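Local coordinates for tripartite motif-containing protein 65 (Homo sapiens, PDB 7JL4) that acts as an E3 ubiquitin ligase in innate immunity, autophagy and microRNA regulation, and is represented here by its C-terminal PRY-SPRY (B30.2) domain, at residues R20-D25 with V62-S67; Q130-V135 with P162-H167. All blocks are in the same frame, centred on the assembly; numbering follows the deposited sequence.

Interaction 1 (R20-D25 with V62-S67)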
ATOM      1  N   ARG A  20       6.919  -9.488  -6.757  1.00 19.06           N
ATOM      2  CA  ARG A  20       7.579  -8.309  -7.327  1.00 24.60           C
ATOM      3  C   ARG A  20       8.279  -7.500  -6.239  1.00 25.05           C
ATOM      4  O   ARG A  20       7.664  -7.183  -5.217  1.00 23.02           O
ATOM      5  CB  ARG A  20       6.578  -7.395  -8.060  1.00 21.33           C
ATOM      6  CG  ARG A  20       5.672  -8.078  -9.083  1.00 19.09           C
ATOM      7  CD  ARG A  20       6.419  -8.563 -10.372  1.00 21.70           C
ATOM      8  NE  ARG A  20       5.509  -9.397 -11.161  1.00 23.06           N
ATOM      9  CZ  ARG A  20       5.733 -10.646 -11.558  1.00 26.14           C
ATOM     10  NH1 ARG A  20       6.902 -11.239 -11.338  1.00 26.11           N
ATOM     11  NH2 ARG A  20       4.791 -11.288 -12.232  1.00 24.97           N
ATOM     12  N   ASN A  21       9.549  -7.121  -6.472  1.00 22.97           N
ATOM     13  CA  ASN A  21      10.305  -6.311  -5.507  1.00 21.58           C
ATOM     14  C   ASN A  21      10.082  -4.817  -5.800  1.00 24.91           C
ATOM     15  O   ASN A  21      10.551  -4.292  -6.812  1.00 22.11           O
ATOM     16  CB  ASN A  21      11.797  -6.677  -5.532  1.00 22.40           C
ATOM     17  CG  ASN A  21      12.078  -8.102  -5.012  1.00 29.68           C
ATOM     18  OD1 ASN A  21      11.291  -8.668  -4.251  1.00 24.00           O
ATOM     19  ND2 ASN A  21      13.204  -8.692  -5.443  1.00 30.81           N
ATOM     20  N   LEU A  22       9.378  -4.125  -4.908  1.00 25.30           N
ATOM     21  CA  LEU A  22       8.982  -2.735  -5.106  1.00 20.03           C
ATOM     22  C   LEU A  22       9.960  -1.775  -4.436  1.00 20.95           C
ATOM     23  O   LEU A  22      10.648  -2.128  -3.469  1.00 24.56           O
ATOM     24  CB  LEU A  22       7.577  -2.484  -4.535  1.00 18.99           C
ATOM     25  CG  LEU A  22       6.420  -3.349  -5.039  1.00 21.62           C
ATOM     26  CD1 LEU A  22       5.139  -2.883  -4.346  1.00 20.51           C
ATOM     27  CD2 LEU A  22       6.310  -3.347  -6.562  1.00 26.54           C
ATOM     28  N   THR A  23      10.006  -0.541  -4.956  1.00 17.24           N
ATOM     29  CA  THR A  23      10.755   0.550  -4.327  1.00 23.56           C
ATOM     30  C   THR A  23       9.906   1.815  -4.337  1.00 24.61           C
ATOM     31  O   THR A  23       9.086   2.014  -5.236  1.00 24.62           O
ATOM     32  CB  THR A  23      12.094   0.830  -5.026  1.00 27.48           C
ATOM     33  OG1 THR A  23      11.870   1.078  -6.417  1.00 28.79           O
ATOM     34  CG2 THR A  23      13.048  -0.347  -4.887  1.00 25.40           C
ATOM     35  N   PHE A  24      10.100   2.670  -3.334  1.00 26.14           N
ATOM     36  CA  PHE A  24       9.370   3.935  -3.294  1.00 21.05           C
ATOM     37  C   PHE A  24       9.924   4.921  -4.322  1.00 26.73           C
ATOM     38  O   PHE A  24      11.083   4.841  -4.740  1.00 25.74           O
ATOM     39  CB  PHE A  24       9.423   4.539  -1.884  1.00 22.53           C
ATOM     40  CG  PHE A  24       8.688   3.722  -0.863  1.00 26.57           C
ATOM     41  CD1 PHE A  24       7.303   3.597  -0.924  1.00 25.96           C
ATOM     42  CD2 PHE A  24       9.375   3.067   0.149  1.00 25.86           C
ATOM     43  CE1 PHE A  24       6.609   2.836   0.038  1.00 21.81           C
ATOM     44  CE2 PHE A  24       8.695   2.325   1.121  1.00 26.59           C
ATOM     45  CZ  PHE A  24       7.308   2.196   1.055  1.00 21.27           C
ATOM     46  N   ASP A  25       9.054   5.829  -4.774  1.00 22.09           N
ATOM     47  CA  ASP A  25       9.422   6.901  -5.685  1.00 23.68           C
ATOM     48  C   ASP A  25       9.696   8.141  -4.855  1.00 28.08           C
ATOM     49  O   ASP A  25       8.747   8.730  -4.316  1.00 29.09           O
ATOM     50  CB  ASP A  25       8.285   7.151  -6.684  1.00 27.10           C
ATOM     51  CG  ASP A  25       8.477   8.401  -7.528  1.00 36.94           C
ATOM     52  OD1 ASP A  25       9.533   9.069  -7.439  1.00 36.13           O
ATOM     53  OD2 ASP A  25       7.526   8.739  -8.282  1.00 35.13           O
ATOM     54  N   VAL A  62       2.954   8.357  -0.425  1.00 21.93           N
ATOM     55  CA  VAL A  62       4.103   8.118  -1.291  1.00 20.77           C
ATOM     56  C   VAL A  62       3.716   6.951  -2.183  1.00 23.72           C
ATOM     57  O   VAL A  62       2.985   6.055  -1.751  1.00 22.00           O
ATOM     58  CB  VAL A  62       5.371   7.808  -0.464  1.00 22.16           C
ATOM     59  CG1 VAL A  62       5.106   6.618   0.450  1.00 25.21           C
ATOM     60  CG2 VAL A  62       6.588   7.538  -1.399  1.00 23.16           C
ATOM     61  N   GLN A  63       4.192   6.962  -3.434  1.00 22.85           N
ATOM     62  CA  GLN A  63       3.914   5.872  -4.364  1.00 21.23           C
ATOM     63  C   GLN A  63       5.211   5.138  -4.715  1.00 22.25           C
ATOM     64  O   GLN A  63       6.314   5.556  -4.345  1.00 24.78           O
ATOM     65  CB  GLN A  63       3.237   6.382  -5.644  1.00 26.38           C
ATOM     66  CG  GLN A  63       4.164   7.224  -6.525  1.00 30.55           C
ATOM     67  CD  GLN A  63       3.485   7.792  -7.772  1.00 39.66           C
ATOM     68  OE1 GLN A  63       2.274   7.675  -7.945  1.00 34.76           O
ATOM     69  NE2 GLN A  63       4.281   8.391  -8.658  1.00 38.39           N
ATOM     70  N   CYS A  64       5.071   4.016  -5.412  1.00 21.42           N
ATOM     71  CA  CYS A  64       6.236   3.225  -5.789  1.00 20.62           C
ATOM     72  C   CYS A  64       6.677   3.583  -7.196  1.00 19.61           C
ATOM     73  O   CYS A  64       5.955   4.215  -7.970  1.00 19.63           O
ATOM     74  CB  CYS A  64       5.935   1.729  -5.698  1.00 25.59           C
ATOM     75  SG  CYS A  64       5.804   1.112  -4.007  1.00 21.04           S
ATOM     76  N   ALA A  65       7.881   3.145  -7.535  1.00 18.77           N
ATOM     77  CA  ALA A  65       8.433   3.372  -8.857  1.00 23.92           C
ATOM     78  C   ALA A  65       7.985   2.336  -9.870  1.00 25.60           C
ATOM     79  O   ALA A  65       8.439   2.390 -11.018  1.00 34.04           O
ATOM     80  CB  ALA A  65       9.962   3.375  -8.791  1.00 24.20           C
ATOM     81  N   GLN A  66       7.144   1.387  -9.486  1.00 23.37           N
ATOM     82  CA  GLN A  66       6.686   0.338 -10.393  1.00 20.62           C
ATOM     83  C   GLN A  66       5.203   0.520 -10.697  1.00 27.86           C
ATOM     84  O   GLN A  66       4.441   0.964  -9.832  1.00 21.90           O
ATOM     85  CB  GLN A  66       6.899  -1.055  -9.779  1.00 18.18           C
ATOM     86  CG  GLN A  66       8.387  -1.410  -9.598  1.00 24.29           C
ATOM     87  CD  GLN A  66       9.022  -0.741  -8.380  1.00 23.31           C
ATOM     88  OE1 GLN A  66       8.349  -0.457  -7.371  1.00 22.52           O
ATOM     89  NE2 GLN A  66      10.305  -0.479  -8.467  1.00 21.96           N
ATOM     90  N   SER A  67       4.791   0.146 -11.914  1.00 18.61           N
ATOM     91  CA  SER A  67       3.377   0.132 -12.305  1.00 19.46           C
ATOM     92  C   SER A  67       3.035  -1.198 -12.976  1.00 23.09           C
ATOM     93  O   SER A  67       3.917  -1.872 -13.537  1.00 21.93           O
ATOM     94  CB  SER A  67       3.076   1.270 -13.281  1.00 21.26           C
ATOM     95  OG  SER A  67       3.271   2.515 -12.641  1.00 23.65           O
TER
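Thr23 and Gln66 meet through paired side-chain and backbone hydrogen bonds in the PRY-SPRY beta-sandwich, where the loop before strand 33-36 runs alongside strand 61-63, an outermost strand of its sheet, and the residues that follow it. The backbones share a single beta bridge, Phe24 with Cys64: Asp25 N donates to Gln63 O at 2.8 Å, in the carbonyl plane, and Ala65 N donates to Thr23 O, also at 2.8 Å.

Beyond this bridge a side chain continues the work of the backbone. The Gln66 chain bends at its second torsion (chi2 78°), which carries the amide back across Thr23, and both ends of the amide are used. Gln66 OE1 accepts from Thr23 N at 2.9 Å, the donor tilted from the carbonyl plane, while Gln66 NE2 donates to Thr23 OG1 at 3.0 Å, nearly within the amide plane. Two bonds thus fix the rotation of the amide. A leucine at Gln66 would probably leave Thr23 N and OG1 without these partners, so that the two segments were held on this side by the backbone bonds alone.

Apolar contacts line the inner side. Leu22 CB lies 4.0 Å from Cys64 SG, and Val62 CG1 touches Phe24 CD1 with the two side chains crossing at about a right angle. Cys64 SG also approaches the Phe24 ring obliquely, 5.0 Å from its centroid, as a sulfur-aromatic contact. Leu188 of strand 185-188 touches Leu22, Phe24 and Cys64, joining this layer to the other sheet.

At the far end Asp25 and Gln63 run side by side. Asp25 OD1 is engaged by Val27 N, and Asp25 OD2 offers its anti lone pair to Gln63 NE2 in a nearly straight bond (174°) of 3.3 Å.

Interaction 2 (Q130-V135 with P162-H167)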
ATOM      1  N   GLN A 130     -15.720  -0.339   3.310  1.00 16.01           N
ATOM      2  CA  GLN A 130     -16.267  -1.462   4.076  1.00 24.28           C
ATOM      3  C   GLN A 130     -15.468  -1.613   5.366  1.00 24.96           C
ATOM      4  O   GLN A 130     -14.236  -1.681   5.329  1.00 23.26           O
ATOM      5  CB  GLN A 130     -16.229  -2.780   3.282  1.00 23.92           C
ATOM      6  CG  GLN A 130     -16.821  -2.676   1.896  1.00 21.67           C
ATOM      7  CD  GLN A 130     -18.320  -2.356   1.949  1.00 29.61           C
ATOM      8  OE1 GLN A 130     -19.024  -2.768   2.876  1.00 22.33           O
ATOM      9  NE2 GLN A 130     -18.810  -1.642   0.941  1.00 27.06           N
ATOM     10  N   ARG A 131     -16.159  -1.639   6.505  1.00 22.53           N
ATOM     11  CA  ARG A 131     -15.498  -1.824   7.799  1.00 21.66           C
ATOM     12  C   ARG A 131     -15.381  -3.311   8.092  1.00 26.81           C
ATOM     13  O   ARG A 131     -16.396  -4.005   8.169  1.00 28.83           O
ATOM     14  CB  ARG A 131     -16.273  -1.151   8.934  1.00 26.12           C
ATOM     15  N   LEU A 132     -14.158  -3.787   8.286  1.00 22.84           N
ATOM     16  CA  LEU A 132     -13.878  -5.201   8.486  1.00 25.93           C
ATOM     17  C   LEU A 132     -13.286  -5.416   9.866  1.00 24.98           C
ATOM     18  O   LEU A 132     -12.683  -4.500  10.438  1.00 26.80           O
ATOM     19  CB  LEU A 132     -12.880  -5.720   7.432  1.00 22.45           C
ATOM     20  CG  LEU A 132     -13.273  -5.363   6.002  1.00 21.45           C
ATOM     21  CD1 LEU A 132     -12.118  -5.662   5.039  1.00 25.78           C
ATOM     22  CD2 LEU A 132     -14.489  -6.167   5.638  1.00 29.04           C
ATOM     23  N   PRO A 133     -13.387  -6.633  10.409  1.00 29.68           N
ATOM     24  CA  PRO A 133     -12.752  -6.925  11.702  1.00 37.33           C
ATOM     25  C   PRO A 133     -11.263  -6.605  11.682  1.00 35.28           C
ATOM     26  O   PRO A 133     -10.581  -6.783  10.666  1.00 30.47           O
ATOM     27  CB  PRO A 133     -12.986  -8.431  11.869  1.00 38.10           C
ATOM     28  CG  PRO A 133     -14.251  -8.678  11.120  1.00 38.79           C
ATOM     29  CD  PRO A 133     -14.142  -7.792   9.903  1.00 38.54           C
ATOM     30  N   GLY A 134     -10.764  -6.116  12.816  1.00 32.31           N
ATOM     31  CA  GLY A 134      -9.355  -5.787  12.909  1.00 39.34           C
ATOM     32  C   GLY A 134      -8.474  -7.020  12.879  1.00 39.86           C
ATOM     33  O   GLY A 134      -8.902  -8.125  13.200  1.00 41.23           O
ATOM     34  N   VAL A 135      -7.212  -6.825  12.486  1.00 32.83           N
ATOM     35  CA  VAL A 135      -6.205  -7.878  12.583  1.00 36.43           C
ATOM     36  C   VAL A 135      -5.004  -7.374  13.372  1.00 33.40           C
ATOM     37  O   VAL A 135      -4.680  -6.182  13.363  1.00 40.74           O
ATOM     38  CB  VAL A 135      -5.770  -8.399  11.194  1.00 40.55           C
ATOM     39  CG1 VAL A 135      -6.958  -9.030  10.477  1.00 42.08           C
ATOM     40  CG2 VAL A 135      -5.158  -7.281  10.348  1.00 31.30           C
ATOM     41  N   PRO A 162      -6.957 -14.170   3.454  1.00 23.81           N
ATOM     42  CA  PRO A 162      -7.453 -13.066   2.632  1.00 21.99           C
ATOM     43  C   PRO A 162      -8.348 -12.170   3.474  1.00 30.02           C
ATOM     44  O   PRO A 162      -9.136 -12.645   4.294  1.00 27.77           O
ATOM     45  CB  PRO A 162      -8.238 -13.763   1.515  1.00 28.73           C
ATOM     46  CG  PRO A 162      -8.570 -15.125   2.053  1.00 31.23           C
ATOM     47  CD  PRO A 162      -7.541 -15.477   3.088  1.00 29.18           C
ATOM     48  N   LEU A 163      -8.206 -10.875   3.270  1.00 23.54           N
ATOM     49  CA  LEU A 163      -8.915  -9.856   4.038  1.00 28.83           C
ATOM     50  C   LEU A 163     -10.053  -9.217   3.260  1.00 25.37           C
ATOM     51  O   LEU A 163     -11.130  -8.963   3.826  1.00 21.38           O
ATOM     52  CB  LEU A 163      -7.933  -8.762   4.482  1.00 23.73           C
ATOM     53  CG  LEU A 163      -6.757  -9.228   5.359  1.00 26.89           C
ATOM     54  CD1 LEU A 163      -5.771  -8.076   5.631  1.00 21.49           C
ATOM     55  CD2 LEU A 163      -7.266  -9.830   6.649  1.00 27.30           C
ATOM     56  N   TYR A 164      -9.836  -8.957   1.974  1.00 21.15           N
ATOM     57  CA  TYR A 164     -10.820  -8.323   1.107  1.00 19.19           C
ATOM     58  C   TYR A 164     -10.361  -8.420  -0.340  1.00 19.97           C
ATOM     59  O   TYR A 164      -9.166  -8.271  -0.621  1.00 19.21           O
ATOM     60  CB  TYR A 164     -11.037  -6.855   1.480  1.00 20.70           C
ATOM     61  CG  TYR A 164     -12.363  -6.367   0.940  1.00 25.89           C
ATOM     62  CD1 TYR A 164     -13.557  -6.734   1.550  1.00 24.43           C
ATOM     63  CD2 TYR A 164     -12.420  -5.600  -0.220  1.00 26.08           C
ATOM     64  CE1 TYR A 164     -14.789  -6.317   1.026  1.00 27.52           C
ATOM     65  CE2 TYR A 164     -13.623  -5.165  -0.728  1.00 24.76           C
ATOM     66  CZ  TYR A 164     -14.798  -5.526  -0.111  1.00 28.62           C
ATOM     67  OH  TYR A 164     -15.982  -5.091  -0.662  1.00 29.30           O
ATOM     68  N   THR A 165     -11.317  -8.635  -1.250  1.00 22.49           N
ATOM     69  CA  THR A 165     -11.065  -8.639  -2.687  1.00 24.42           C
ATOM     70  C   THR A 165     -11.933  -7.597  -3.381  1.00 26.20           C
ATOM     71  O   THR A 165     -13.157  -7.601  -3.218  1.00 22.35           O
ATOM     72  CB  THR A 165     -11.347 -10.023  -3.266  1.00 19.80           C
ATOM     73  OG1 THR A 165     -10.507 -10.981  -2.616  1.00 22.40           O
ATOM     74  CG2 THR A 165     -11.123 -10.075  -4.796  1.00 25.06           C
ATOM     75  N   PHE A 166     -11.303  -6.726  -4.171  1.00 22.09           N
ATOM     76  CA  PHE A 166     -11.984  -5.871  -5.138  1.00 22.89           C
ATOM     77  C   PHE A 166     -11.915  -6.491  -6.524  1.00 24.81           C
ATOM     78  O   PHE A 166     -10.900  -7.091  -6.897  1.00 21.81           O
ATOM     79  CB  PHE A 166     -11.333  -4.487  -5.230  1.00 21.96           C
ATOM     80  CG  PHE A 166     -11.495  -3.636  -4.000  1.00 23.76           C
ATOM     81  CD1 PHE A 166     -12.683  -2.957  -3.778  1.00 24.73           C
ATOM     82  CD2 PHE A 166     -10.430  -3.444  -3.121  1.00 21.60           C
ATOM     83  CE1 PHE A 166     -12.826  -2.125  -2.654  1.00 23.67           C
ATOM     84  CE2 PHE A 166     -10.566  -2.600  -2.000  1.00 24.15           C
ATOM     85  CZ  PHE A 166     -11.758  -1.957  -1.783  1.00 23.62           C
ATOM     86  N   HIS A 167     -12.978  -6.295  -7.306  1.00 24.92           N
ATOM     87  CA  HIS A 167     -12.968  -6.624  -8.727  1.00 28.22           C
ATOM     88  C   HIS A 167     -13.153  -5.359  -9.550  1.00 30.45           C
ATOM     89  O   HIS A 167     -13.926  -4.480  -9.178  1.00 25.82           O
ATOM     90  CB  HIS A 167     -14.051  -7.621  -9.097  1.00 29.56           C
ATOM     91  CG  HIS A 167     -14.027  -7.987 -10.547  1.00 36.96           C
ATOM     92  ND1 HIS A 167     -15.055  -7.682 -11.409  1.00 44.07           N
ATOM     93  CD2 HIS A 167     -13.081  -8.603 -11.294  1.00 31.47           C
ATOM     94  CE1 HIS A 167     -14.752  -8.114 -12.624  1.00 42.26           C
ATOM     95  NE2 HIS A 167     -13.554  -8.668 -12.580  1.00 33.55           N
TER
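Side-chain packing without a single hydrogen bond joins Gln130, Leu132 and Val135 to Leu163 and Tyr164, where the two sheets of the SPRY sandwich come together along one margin. Strand 130-133 and strand 162-167 run nearly antiparallel, at 160°, but their axes stay 8.8 Å apart, too far for backbone pairing, and the side chains fill the interval.

Leu132 is central. Its CD1 methyl reaches Tyr164 CB at 3.9 Å and also lies 3.7 Å from Leu163 O, covering the start of the tyrosine side chain and the carbonyl preceding it. With CG anti to the backbone N (chi1 -160°), the Tyr164 ring reaches across the gap toward Gln130. There the aliphatic part of the glutamine does the touching: Gln130 CG approaches obliquely, 3.6 Å from Tyr164 OH. The amide, though turned nearly parallel to the ring (9°), does not stack on it. Past the strand end, a methyl-to-methyl contact between Val135 CG1 and Leu163 CD2 at 3.9 Å prolongs the seam.

Within the same strand as Tyr164, one face of the Phe166 ring receives Tyr164 CE2, and Phe166 meets Trp112 edge-to-face. Strand 120-125, the partner of strand 128-133, contributes Leu121 against Leu163 and Ala123 against Tyr164, while strand 150-155 pairs with strand 161-167 on the other sheet, so the contact lies between the outermost strands of two stacked sheets.

How the interactions relate
From the N terminus, the chain passes helix 10-15 and enters interaction 1, whose second segment closes a loop of 36 residues that includes strands 33-36 and 41-44. Only after this loop is complete does interaction 2 open at 130-135, to close a 26-residue loop through strands 139-145 and 150-155. The two are therefore in series, neither nesting nor crossing. The centres of interaction 1 and interaction 2 are 23 Å apart, on opposite sides of the chain's centre. The six-strand sheet links them: strand 61-63 bounds one margin and strand 128-133 the other. Interaction 1 ties the first margin to an N-terminal loop, whereas interaction 2 joins the second to the seven-strand sheet.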